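Local structure of PnpC (Pseudomonas putida, 3N9T) at residues Ala147-Gln153 against Leu219-Ala225; Ile110-Arg116 against Phe169-Arg175; Leu131-Leu137 against Lys279-Phe285. The protein probably uses a ferric ion to catalyse intradiol cleavage of the aromatic ring of hydroxyquinol, and carries bound phospholipid at its helical N-terminal part. One frame throughout, in Å; residues are numbered along the deposited sequence.

Interaction 1: Ala147-Gln153 against Leu219-Ala225; sequences AVLDVWQ and LHFMIQA. With FE (Fe (III) ion), chain D.
Trp152 sets CG between its backbone N and carbonyl carbon (chi1 67°), folding the indole back across the neighbouring strand, while His220 keeps CG anti to its own carbonyl carbon (chi1 -69°) and lays the imidazole flat against the indole. The result is an offset stack: the five-membered ring of Trp152 and the imidazole lie within 6° of parallel, with centroids 4.2 Å apart. Trp152 NE1 stands over one imidazole face, nearer the rim than the middle, at 3.4 Å from His220 CG. On the six-membered ring the partner is methylene rather than ring, for His220 CB sits over its centre in a close CH-pi contact, 3.2 Å from Trp152 CE2. From this stacked imidazole His220 NE2 binds the ferric ion at 1.9 Å, in a site shared with Tyr160, Tyr194 and His218. Trp152, which does not bind the metal, probably helps to hold the ligand His220 in orientation.

Beneath these rings runs an antiparallel ladder. Val148 with Gln224, Asp150 with Met222 and Trp152 with His220 are its hydrogen-bonded pairs; the last is uneven, since His220 N reaches Trp152 O at 2.9 Å whereas the return bond from Trp152 N is weak. Side chains of the alternate residues form an apolar layer on the other face. There Val151 CG1 rests over the ring of Phe221, 3.5 Å from its CD2, and Leu149 CD2 meets the same ring at its edge.

In the sheet, strand 148-152 lies between strands 214-224 and 173-177, and Asp150 forms a salt bridge with Arg175 of the latter. The apolar face packs inward on Val136 of strand 129-138, Phe184 and Ile186 of strand 183-189, and Phe285 of strand 278-287.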
loop_
_atom_site.group_PDB
_atom_site.type_symbol
_atom_site.label_atom_id
_atom_site.label_comp_id
_atom_site.label_asym_id
_atom_site.label_seq_id
_atom_site.Cartn_x
_atom_site.Cartn_y
_atom_site.Cartn_z
ATOM N N ALA A 147 -34.450 -22.379 -0.910
ATOM C CA ALA A 147 -33.145 -21.719 -0.909
ATOM C C ALA A 147 -32.122 -22.534 -1.694
ATOM O O ALA A 147 -32.156 -23.764 -1.708
ATOM C CB ALA A 147 -32.695 -21.552 0.519
ATOM N N VAL A 148 -31.192 -21.852 -2.344
ATOM C CA VAL A 148 -30.151 -22.484 -3.088
ATOM C C VAL A 148 -28.814 -22.309 -2.290
ATOM O O VAL A 148 -28.485 -21.198 -1.931
ATOM C CB VAL A 148 -30.024 -21.845 -4.551
ATOM C CG1 VAL A 148 -28.871 -22.346 -5.178
ATOM C CG2 VAL A 148 -31.141 -22.317 -5.452
ATOM N N LEU A 149 -28.122 -23.414 -1.963
ATOM C CA LEU A 149 -26.868 -23.408 -1.205
ATOM C C LEU A 149 -25.788 -23.834 -2.175
ATOM O O LEU A 149 -25.737 -25.026 -2.544
ATOM C CB LEU A 149 -26.897 -24.441 -0.049
ATOM C CG LEU A 149 -27.995 -24.173 0.990
ATOM C CD1 LEU A 149 -29.348 -24.870 0.586
ATOM C CD2 LEU A 149 -27.576 -24.631 2.345
ATOM N N ASP A 150 -24.937 -22.880 -2.591
ATOM C CA ASP A 150 -23.761 -23.213 -3.428
ATOM C C ASP A 150 -22.663 -23.510 -2.465
ATOM O O ASP A 150 -22.349 -22.649 -1.612
ATOM C CB ASP A 150 -23.319 -21.996 -4.267
ATOM C CG ASP A 150 -24.282 -21.712 -5.444
ATOM O OD1 ASP A 150 -24.596 -22.653 -6.183
ATOM O OD2 ASP A 150 -24.730 -20.559 -5.576
ATOM N N VAL A 151 -22.047 -24.685 -2.590
ATOM C CA VAL A 151 -21.016 -25.075 -1.596
ATOM C C VAL A 151 -19.769 -25.508 -2.320
ATOM O O VAL A 151 -19.853 -26.050 -3.410
ATOM C CB VAL A 151 -21.488 -26.213 -0.651
ATOM C CG1 VAL A 151 -22.726 -25.741 0.053
ATOM C CG2 VAL A 151 -21.832 -27.523 -1.452
ATOM N N TRP A 152 -18.613 -25.295 -1.687
ATOM C CA TRP A 152 -17.343 -25.740 -2.262
ATOM C C TRP A 152 -16.313 -25.920 -1.101
ATOM O O TRP A 152 -16.399 -25.274 -0.020
ATOM C CB TRP A 152 -16.893 -24.782 -3.406
ATOM C CG TRP A 152 -16.503 -23.352 -3.033
ATOM C CD1 TRP A 152 -15.209 -22.829 -2.907
ATOM C CD2 TRP A 152 -17.412 -22.252 -2.712
ATOM N NE1 TRP A 152 -15.296 -21.454 -2.566
ATOM C CE2 TRP A 152 -16.618 -21.094 -2.455
ATOM C CE3 TRP A 152 -18.826 -22.139 -2.659
ATOM C CZ2 TRP A 152 -17.186 -19.846 -2.059
ATOM C CZ3 TRP A 152 -19.393 -20.920 -2.295
ATOM C CH2 TRP A 152 -18.558 -19.780 -1.972
ATOM N N GLN A 153 -15.368 -26.821 -1.310
ATOM C CA GLN A 153 -14.353 -27.130 -0.311
ATOM C C GLN A 153 -13.130 -27.726 -1.018
ATOM O O GLN A 153 -13.231 -28.198 -2.172
ATOM C CB GLN A 153 -14.888 -28.158 0.684
ATOM C CG GLN A 153 -15.221 -29.505 0.150
ATOM C CD GLN A 153 -15.581 -30.504 1.278
ATOM O OE1 GLN A 153 -16.729 -30.581 1.664
ATOM N NE2 GLN A 153 -14.587 -31.223 1.825
ATOM N N LEU A 219 -15.961 -25.431 5.074
ATOM C CA LEU A 219 -16.817 -25.622 3.913
ATOM C C LEU A 219 -17.385 -24.227 3.578
ATOM O O LEU A 219 -17.846 -23.533 4.494
ATOM C CB LEU A 219 -17.928 -26.640 4.269
ATOM C CG LEU A 219 -18.995 -27.023 3.212
ATOM C CD1 LEU A 219 -18.367 -27.532 1.850
ATOM C CD2 LEU A 219 -19.927 -28.091 3.800
ATOM N N HIS A 220 -17.333 -23.832 2.295
ATOM C CA HIS A 220 -17.806 -22.497 1.855
ATOM C C HIS A 220 -19.258 -22.615 1.520
ATOM O O HIS A 220 -19.654 -23.613 0.963
ATOM C CB HIS A 220 -17.090 -22.024 0.594
ATOM C CG HIS A 220 -15.627 -21.685 0.790
ATOM N ND1 HIS A 220 -15.209 -20.447 1.234
ATOM C CD2 HIS A 220 -14.493 -22.422 0.601
ATOM C CE1 HIS A 220 -13.881 -20.429 1.308
ATOM N NE2 HIS A 220 -13.419 -21.617 0.938
ATOM N N PHE A 221 -20.078 -21.659 1.967
ATOM C CA PHE A 221 -21.507 -21.576 1.544
ATOM C C PHE A 221 -21.849 -20.194 0.953
ATOM O O PHE A 221 -21.482 -19.140 1.555
ATOM C CB PHE A 221 -22.445 -21.746 2.728
ATOM C CG PHE A 221 -22.546 -23.150 3.238
ATOM C CD1 PHE A 221 -21.504 -23.684 4.029
ATOM C CD2 PHE A 221 -23.653 -23.955 2.913
ATOM C CE1 PHE A 221 -21.582 -24.986 4.505
ATOM C CE2 PHE A 221 -23.753 -25.283 3.425
ATOM C CZ PHE A 221 -22.691 -25.802 4.189
ATOM N N MET A 222 -22.593 -20.201 -0.170
ATOM C CA MET A 222 -23.336 -19.036 -0.603
ATOM C C MET A 222 -24.797 -19.447 -0.719
ATOM O O MET A 222 -25.127 -20.342 -1.489
ATOM C CB MET A 222 -22.821 -18.543 -1.970
ATOM C CG MET A 222 -23.678 -17.280 -2.519
ATOM S SD MET A 222 -22.970 -16.745 -4.045
ATOM C CE MET A 222 -22.333 -15.209 -3.644
ATOM N N ILE A 223 -25.666 -18.810 0.049
ATOM C CA ILE A 223 -27.071 -19.199 0.123
ATOM C C ILE A 223 -27.922 -18.038 -0.379
ATOM O O ILE A 223 -27.710 -16.901 0.035
ATOM C CB ILE A 223 -27.447 -19.527 1.586
ATOM C CG1 ILE A 223 -26.428 -20.546 2.129
ATOM C CG2 ILE A 223 -28.891 -20.083 1.716
ATOM C CD1 ILE A 223 -26.686 -21.052 3.462
ATOM N N GLN A 224 -28.855 -18.330 -1.288
ATOM C CA GLN A 224 -29.724 -17.321 -1.870
ATOM C C GLN A 224 -31.154 -17.838 -1.835
ATOM O O GLN A 224 -31.378 -19.032 -2.018
ATOM C CB GLN A 224 -29.311 -17.023 -3.328
ATOM C CG GLN A 224 -28.045 -16.225 -3.435
ATOM C CD GLN A 224 -27.597 -16.115 -4.851
ATOM O OE1 GLN A 224 -26.979 -17.019 -5.393
ATOM N NE2 GLN A 224 -27.937 -15.032 -5.465
ATOM N N ALA A 225 -32.100 -16.932 -1.587
ATOM C CA ALA A 225 -33.516 -17.226 -1.734
ATOM C C ALA A 225 -34.320 -15.935 -1.977
ATOM O O ALA A 225 -33.993 -14.891 -1.430
ATOM C CB ALA A 225 -34.070 -17.940 -0.477
HETATM FE FE FE D . -11.592 -22.010 1.427
HETATM O O HOH W 1 -26.435 -19.593 -3.971
HETATM O O HOH W 2 -11.235 -20.145 0.477
#

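Interaction 2: Ile110-Arg116 against Phe169-Arg175; sequences IEGMPDR and FGNLRGR
Arg116 supplies the direct side-chain hydrogen bonds between the two segments, all to main-chain carbonyls. Arg116 NE at 2.8 Å and Arg116 NH2 at 3.1 Å take hold of Arg173 O side-on, with the oxygen lying in the guanidinium plane. Arg116 NH2 also reaches Gly170 O at 3.0 Å. This second oxygen already accepts Arg173 N, the bond that closes the type II turn Gly170-Arg173, and the two donors come from opposite faces of its carbonyl plane. The backbones add a single bridge, in which Arg175 N bonds to Pro114 O and Arg116 N to Arg175 O.

Charges meet less directly. Asp115 OD1 lies 3.1 Å from Arg175 CD, alongside the aliphatic chain, and water 3 links that carboxylate oxygen to Arg175 NH1. The salt bridge of Asp115 is to Arg177, while Arg175 turns to Asp150 on the adjacent strand.

Packing completes the contact. Bent at chi2 (-67°), Met113 holds SD above the face of the Phe169 ring, 4.7 Å from its centroid, in a loose Met-aromatic contact; Met113 CE makes the closer approach, to Phe169 CE1. Met113 SD also lies 3.6 Å from Arg173 CD. The Pro114 ring and Phe169 run past each other in opposite directions, CG against CE2. Ile110 CD1 sits over one face of the Arg173 guanidinium, 3.5 Å from its CZ, while that group bonds to Ser161 O and Phe108 O.

Chemically, the loop Ile110-Arg116 is fastened to a turn and a strand edge by bonds to backbone oxygens. Carbonyl oxygens along one edge of the Arg116 guanidinium, together with a salt bridge from NH1 to Glu120, would probably stabilise its positive charge, and the turn ends at Arg173, whose side chain touches the iron ligand Tyr160.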
loop_
_atom_site.group_PDB
_atom_site.type_symbol
_atom_site.label_atom_id
_atom_site.label_comp_id
_atom_site.label_asym_id
_atom_site.label_seq_id
_atom_site.Cartn_x
_atom_site.Cartn_y
_atom_site.Cartn_z
ATOM N N ILE A 110 -16.588 -21.162 -8.131
ATOM C CA ILE A 110 -16.741 -21.314 -9.579
ATOM C C ILE A 110 -18.229 -21.385 -9.935
ATOM O O ILE A 110 -18.976 -22.145 -9.302
ATOM C CB ILE A 110 -15.970 -22.548 -10.145
ATOM C CG1 ILE A 110 -14.478 -22.434 -9.850
ATOM C CG2 ILE A 110 -16.162 -22.679 -11.688
ATOM C CD1 ILE A 110 -13.707 -23.721 -10.160
ATOM N N GLU A 111 -18.638 -20.554 -10.900
ATOM C CA GLU A 111 -19.919 -20.697 -11.629
ATOM C C GLU A 111 -20.210 -22.004 -12.378
ATOM O O GLU A 111 -19.308 -22.717 -12.897
ATOM C CB GLU A 111 -20.074 -19.570 -12.673
ATOM C CG GLU A 111 -19.978 -18.210 -12.088
ATOM C CD GLU A 111 -21.329 -17.671 -11.711
ATOM O OE1 GLU A 111 -22.193 -18.465 -11.262
ATOM O OE2 GLU A 111 -21.519 -16.443 -11.891
ATOM N N GLY A 112 -21.514 -22.263 -12.476
ATOM C CA GLY A 112 -22.038 -23.350 -13.291
ATOM C C GLY A 112 -21.768 -24.746 -12.783
ATOM O O GLY A 112 -21.616 -25.673 -13.594
ATOM N N MET A 113 -21.735 -24.923 -11.456
ATOM C CA MET A 113 -21.549 -26.267 -10.897
ATOM C C MET A 113 -22.884 -27.035 -10.883
ATOM O O MET A 113 -23.941 -26.405 -10.947
ATOM C CB MET A 113 -20.861 -26.209 -9.518
ATOM C CG MET A 113 -19.412 -25.623 -9.655
ATOM S SD MET A 113 -18.374 -26.771 -10.569
ATOM C CE MET A 113 -17.652 -25.746 -11.819
ATOM N N PRO A 114 -22.831 -28.364 -10.776
ATOM C CA PRO A 114 -24.071 -29.187 -10.858
ATOM C C PRO A 114 -25.109 -28.882 -9.770
ATOM O O PRO A 114 -24.741 -28.654 -8.573
ATOM C CB PRO A 114 -23.549 -30.621 -10.683
ATOM C CG PRO A 114 -22.048 -30.557 -11.073
ATOM C CD PRO A 114 -21.630 -29.187 -10.517
ATOM N N ASP A 115 -26.384 -28.832 -10.179
ATOM C CA ASP A 115 -27.508 -28.755 -9.209
ATOM C C ASP A 115 -27.623 -30.167 -8.586
ATOM O O ASP A 115 -27.831 -31.121 -9.311
ATOM C CB ASP A 115 -28.811 -28.343 -9.894
ATOM C CG ASP A 115 -28.721 -26.987 -10.482
ATOM O OD1 ASP A 115 -28.856 -26.051 -9.724
ATOM O OD2 ASP A 115 -28.520 -26.877 -11.709
ATOM N N ARG A 116 -27.413 -30.316 -7.285
ATOM C CA ARG A 116 -27.393 -31.661 -6.713
ATOM C C ARG A 116 -28.620 -31.929 -5.890
ATOM O O ARG A 116 -29.155 -30.991 -5.257
ATOM C CB ARG A 116 -26.118 -31.859 -5.841
ATOM C CG ARG A 116 -24.818 -31.524 -6.572
ATOM C CD ARG A 116 -23.594 -32.192 -5.829
ATOM N NE ARG A 116 -22.339 -31.915 -6.569
ATOM C CZ ARG A 116 -21.860 -32.710 -7.533
ATOM N NH1 ARG A 116 -22.557 -33.782 -7.929
ATOM N NH2 ARG A 116 -20.699 -32.432 -8.127
ATOM N N PHE A 169 -14.367 -32.575 -12.951
ATOM C CA PHE A 169 -15.350 -31.499 -13.000
ATOM C C PHE A 169 -16.392 -31.661 -11.882
ATOM O O PHE A 169 -16.947 -32.726 -11.687
ATOM C CB PHE A 169 -16.091 -31.462 -14.359
ATOM C CG PHE A 169 -17.152 -30.417 -14.427
ATOM C CD1 PHE A 169 -16.858 -29.136 -14.881
ATOM C CD2 PHE A 169 -18.459 -30.711 -14.031
ATOM C CE1 PHE A 169 -17.839 -28.144 -14.938
ATOM C CE2 PHE A 169 -19.447 -29.735 -14.066
ATOM C CZ PHE A 169 -19.140 -28.438 -14.527
ATOM N N GLY A 170 -16.621 -30.569 -11.155
ATOM C CA GLY A 170 -17.659 -30.521 -10.093
ATOM C C GLY A 170 -17.253 -31.173 -8.784
ATOM O O GLY A 170 -18.007 -31.164 -7.855
ATOM N N ASN A 171 -16.030 -31.684 -8.685
ATOM C CA ASN A 171 -15.649 -32.349 -7.474
ATOM C C ASN A 171 -15.765 -31.384 -6.291
ATOM O O ASN A 171 -15.277 -30.274 -6.353
ATOM C CB ASN A 171 -14.208 -32.777 -7.560
ATOM C CG ASN A 171 -13.800 -33.629 -6.402
ATOM O OD1 ASN A 171 -14.514 -34.543 -5.991
ATOM N ND2 ASN A 171 -12.594 -33.375 -5.905
ATOM N N LEU A 172 -16.393 -31.857 -5.233
ATOM C CA LEU A 172 -16.510 -31.096 -3.965
ATOM C C LEU A 172 -17.043 -29.722 -4.225
ATOM O O LEU A 172 -16.739 -28.777 -3.484
ATOM C CB LEU A 172 -15.145 -31.076 -3.241
ATOM C CG LEU A 172 -14.726 -32.481 -2.705
ATOM C CD1 LEU A 172 -13.288 -32.458 -2.230
ATOM C CD2 LEU A 172 -15.636 -33.066 -1.601
ATOM N N ARG A 173 -17.877 -29.604 -5.273
ATOM C CA ARG A 173 -18.725 -28.411 -5.467
ATOM C C ARG A 173 -20.137 -28.856 -5.797
ATOM O O ARG A 173 -20.354 -29.955 -6.369
ATOM C CB ARG A 173 -18.199 -27.476 -6.566
ATOM C CG ARG A 173 -16.727 -27.141 -6.493
ATOM C CD ARG A 173 -16.249 -26.376 -7.737
ATOM N NE ARG A 173 -14.865 -25.943 -7.496
ATOM C CZ ARG A 173 -14.535 -24.799 -6.909
ATOM N NH1 ARG A 173 -15.492 -23.959 -6.484
ATOM N NH2 ARG A 173 -13.241 -24.509 -6.709
ATOM N N GLY A 174 -21.111 -28.060 -5.378
ATOM C CA GLY A 174 -22.496 -28.345 -5.784
ATOM C C GLY A 174 -23.457 -27.237 -5.433
ATOM O O GLY A 174 -23.200 -26.464 -4.505
ATOM N N ARG A 175 -24.623 -27.255 -6.086
ATOM C CA ARG A 175 -25.703 -26.342 -5.741
ATOM C C ARG A 175 -26.828 -27.203 -5.210
ATOM O O ARG A 175 -27.472 -27.924 -5.972
ATOM C CB ARG A 175 -26.190 -25.613 -7.004
ATOM C CG ARG A 175 -27.509 -24.949 -6.766
ATOM C CD ARG A 175 -27.759 -23.879 -7.828
ATOM N NE ARG A 175 -27.072 -22.616 -7.528
ATOM C CZ ARG A 175 -27.469 -21.464 -8.038
ATOM N NH1 ARG A 175 -28.523 -21.473 -8.843
ATOM N NH2 ARG A 175 -26.859 -20.325 -7.728
HETATM O O HOH W 3 -29.762 -23.621 -10.604
HETATM O O HOH W 4 -29.960 -28.277 -6.260
#

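Interaction 3: Leu131-Leu137 against Lys279-Phe285; sequences LVYGRVL and KSAYYEF
Phe285 O receives Leu137 N at 2.7 Å, the shortest backbone bond of this pair, and the CA-H of Val136 points at the same oxygen. The bond is the last of seven in a parallel ladder. Leu131, Tyr133, Arg135 and Leu137 on one strand interleave with Lys279, Ala281, Tyr283 and Phe285 on the other. The longest rung, Arg135 N to Tyr283 O at 3.2 Å, follows Gly134. With no side chain, Gly134 CA can lie against Tyr283 O, at 3.2 Å, and the Tyr282 ring, 3.5 Å from Tyr282 CE1.

On one face of the sheet Tyr133 and Tyr282 form an edge-to-face pair. Tyr133 carries its CG between backbone N and carbonyl carbon (chi1 74°), which turns the ring across toward the partner strand. Tyr282 CD1 then meets the ring face, 3.6 Å from Tyr133 CE2, with the planes at 68°. Leu131 CD2 lies over the opposite face, and the hydroxyl of Tyr133 reaches Asp268. Farther along, Tyr282 OH donates a short bond of 2.5 Å to Glu284 OE2, met on the anti side of the carboxylate. Arg135 runs beside both, its CD 3.6 Å from Tyr282 OH; its guanidinium stops short of a salt bridge with Glu284, NH2 bonding instead to Asp181 O, and Leu137 CD2 rests on one of its faces.

The other face is mostly apolar. Val132 CG2 approaches Ala281 CB, Val136 CG2 approaches Phe285 CD2, and Phe285 continues inward to Phe221. A parallel pair joining the strands that come first and last along the chain, in a mainly antiparallel sheet, is in keeping with the beta-sandwich catalytic domain of intradiol dioxygenases.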
loop_
_atom_site.group_PDB
_atom_site.type_symbol
_atom_site.label_atom_id
_atom_site.label_comp_id
_atom_site.label_asym_id
_atom_site.label_seq_id
_atom_site.Cartn_x
_atom_site.Cartn_y
_atom_site.Cartn_z
ATOM N N LEU A 131 -21.644 -36.428 6.406
ATOM C CA LEU A 131 -22.960 -35.863 5.996
ATOM C C LEU A 131 -23.019 -34.472 6.609
ATOM O O LEU A 131 -22.895 -34.359 7.859
ATOM C CB LEU A 131 -24.086 -36.691 6.601
ATOM C CG LEU A 131 -25.515 -36.139 6.353
ATOM C CD1 LEU A 131 -25.800 -36.037 4.805
ATOM C CD2 LEU A 131 -26.525 -37.047 7.085
ATOM N N VAL A 132 -23.157 -33.415 5.781
ATOM C CA VAL A 132 -23.360 -32.056 6.315
ATOM C C VAL A 132 -24.829 -31.754 6.060
ATOM O O VAL A 132 -25.288 -31.812 4.927
ATOM C CB VAL A 132 -22.399 -31.001 5.655
ATOM C CG1 VAL A 132 -22.778 -29.542 6.186
ATOM C CG2 VAL A 132 -20.921 -31.329 5.967
ATOM N N TYR A 133 -25.604 -31.512 7.094
ATOM C CA TYR A 133 -27.036 -31.333 6.904
ATOM C C TYR A 133 -27.581 -30.281 7.879
ATOM O O TYR A 133 -26.883 -29.847 8.817
ATOM C CB TYR A 133 -27.774 -32.702 7.069
ATOM C CG TYR A 133 -27.882 -33.207 8.473
ATOM C CD1 TYR A 133 -26.721 -33.502 9.239
ATOM C CD2 TYR A 133 -29.127 -33.544 9.016
ATOM C CE1 TYR A 133 -26.825 -33.979 10.575
ATOM C CE2 TYR A 133 -29.241 -34.046 10.335
ATOM C CZ TYR A 133 -28.090 -34.283 11.085
ATOM O OH TYR A 133 -28.210 -34.757 12.369
ATOM N N GLY A 134 -28.834 -29.857 7.666
ATOM C CA GLY A 134 -29.392 -28.823 8.552
ATOM C C GLY A 134 -30.580 -28.149 7.876
ATOM O O GLY A 134 -31.311 -28.784 7.121
ATOM N N ARG A 135 -30.805 -26.894 8.216
ATOM C CA ARG A 135 -31.954 -26.156 7.709
ATOM C C ARG A 135 -31.535 -24.775 7.317
ATOM O O ARG A 135 -30.474 -24.306 7.714
ATOM C CB ARG A 135 -33.056 -26.109 8.777
ATOM C CG ARG A 135 -33.475 -27.570 9.344
ATOM C CD ARG A 135 -34.447 -27.473 10.553
ATOM N NE ARG A 135 -35.767 -27.206 10.014
ATOM C CZ ARG A 135 -36.790 -26.631 10.666
ATOM N NH1 ARG A 135 -36.657 -26.191 11.933
ATOM N NH2 ARG A 135 -37.956 -26.486 10.002
ATOM N N VAL A 136 -32.336 -24.154 6.457
ATOM C CA VAL A 136 -32.222 -22.728 6.224
ATOM C C VAL A 136 -33.506 -22.097 6.784
ATOM O O VAL A 136 -34.595 -22.490 6.411
ATOM C CB VAL A 136 -32.059 -22.440 4.753
ATOM C CG1 VAL A 136 -31.945 -20.869 4.524
ATOM C CG2 VAL A 136 -30.790 -23.185 4.197
ATOM N N LEU A 137 -33.348 -21.140 7.704
ATOM C CA LEU A 137 -34.481 -20.593 8.411
ATOM C C LEU A 137 -34.472 -19.074 8.249
ATOM O O LEU A 137 -33.432 -18.502 7.811
ATOM C CB LEU A 137 -34.292 -20.939 9.900
ATOM C CG LEU A 137 -34.270 -22.430 10.269
ATOM C CD1 LEU A 137 -34.108 -22.557 11.783
ATOM C CD2 LEU A 137 -35.539 -23.124 9.764
ATOM N N LYS A 279 -19.055 -39.458 9.664
ATOM C CA LYS A 279 -18.978 -38.149 10.337
ATOM C C LYS A 279 -20.150 -37.223 9.936
ATOM O O LYS A 279 -20.526 -37.224 8.795
ATOM C CB LYS A 279 -17.627 -37.484 10.033
ATOM C CG LYS A 279 -16.391 -38.374 10.369
ATOM C CD LYS A 279 -15.899 -37.962 11.793
ATOM C CE LYS A 279 -14.555 -38.680 12.155
ATOM N NZ LYS A 279 -14.053 -38.077 13.452
ATOM N N SER A 280 -20.698 -36.448 10.882
ATOM C CA SER A 280 -21.895 -35.659 10.596
ATOM C C SER A 280 -21.794 -34.305 11.214
ATOM O O SER A 280 -21.480 -34.206 12.415
ATOM C CB SER A 280 -23.137 -36.248 11.282
ATOM O OG SER A 280 -24.238 -35.812 10.513
ATOM N N ALA A 281 -22.127 -33.284 10.443
ATOM C CA ALA A 281 -22.132 -31.900 10.934
ATOM C C ALA A 281 -23.519 -31.272 10.619
ATOM O O ALA A 281 -23.978 -31.314 9.455
ATOM C CB ALA A 281 -21.024 -31.133 10.272
ATOM N N TYR A 282 -24.140 -30.702 11.643
ATOM C CA TYR A 282 -25.511 -30.233 11.561
ATOM C C TYR A 282 -25.495 -28.736 11.724
ATOM O O TYR A 282 -24.947 -28.241 12.734
ATOM C CB TYR A 282 -26.401 -30.821 12.718
ATOM C CG TYR A 282 -27.843 -30.296 12.639
ATOM C CD1 TYR A 282 -28.730 -30.807 11.722
ATOM C CD2 TYR A 282 -28.275 -29.273 13.495
ATOM C CE1 TYR A 282 -30.017 -30.313 11.620
ATOM C CE2 TYR A 282 -29.536 -28.805 13.439
ATOM C CZ TYR A 282 -30.402 -29.306 12.490
ATOM O OH TYR A 282 -31.662 -28.816 12.374
ATOM N N TYR A 283 -26.122 -28.002 10.812
ATOM C CA TYR A 283 -26.092 -26.560 10.963
ATOM C C TYR A 283 -27.386 -25.856 10.553
ATOM O O TYR A 283 -27.926 -26.167 9.495
ATOM C CB TYR A 283 -24.878 -25.952 10.237
ATOM C CG TYR A 283 -24.558 -24.478 10.711
ATOM C CD1 TYR A 283 -23.763 -24.255 11.829
ATOM C CD2 TYR A 283 -25.082 -23.363 10.031
ATOM C CE1 TYR A 283 -23.466 -22.972 12.277
ATOM C CE2 TYR A 283 -24.780 -22.069 10.450
ATOM C CZ TYR A 283 -23.980 -21.885 11.587
ATOM O OH TYR A 283 -23.643 -20.630 12.014
ATOM N N GLU A 284 -27.873 -24.923 11.375
ATOM C CA GLU A 284 -29.048 -24.140 10.918
ATOM C C GLU A 284 -28.670 -22.699 10.492
ATOM O O GLU A 284 -28.238 -21.862 11.326
ATOM C CB GLU A 284 -30.169 -24.140 11.944
ATOM C CG GLU A 284 -30.589 -25.558 12.277
ATOM C CD GLU A 284 -31.723 -25.599 13.299
ATOM O OE1 GLU A 284 -31.885 -24.616 14.049
ATOM O OE2 GLU A 284 -32.433 -26.618 13.333
ATOM N N PHE A 285 -28.790 -22.440 9.193
ATOM C CA PHE A 285 -28.529 -21.107 8.685
ATOM C C PHE A 285 -29.767 -20.219 8.886
ATOM O O PHE A 285 -30.907 -20.673 8.736
ATOM C CB PHE A 285 -28.242 -21.152 7.198
ATOM C CG PHE A 285 -26.959 -21.843 6.871
ATOM C CD1 PHE A 285 -25.726 -21.139 6.986
ATOM C CD2 PHE A 285 -26.975 -23.172 6.412
ATOM C CE1 PHE A 285 -24.477 -21.780 6.699
ATOM C CE2 PHE A 285 -25.711 -23.851 6.124
ATOM C CZ PHE A 285 -24.461 -23.112 6.312
#

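In the fold
All three contacts belong to one mixed beta structure, and only interaction 1 reaches the iron directly. Along the chain interaction 1 is nested within the loop closed by interaction 3, whereas interaction 2 alternates with both. Interactions 1 and 2 have centres about 10 Å apart and share the strand neighbours 148-152 and 173-177, joined by Val151 N to Gly174 O. Interactions 1 and 3, about 12 Å between centres, meet through apolar side chains such as Ile223 and Phe285. Interactions 2 and 3 do not touch: their centres are about 19 Å apart and their nearest atoms about 9 Å. His220 stands on strand 214-224, next to 148-152, and loop 110-116 is fastened one strand further, to 173-177.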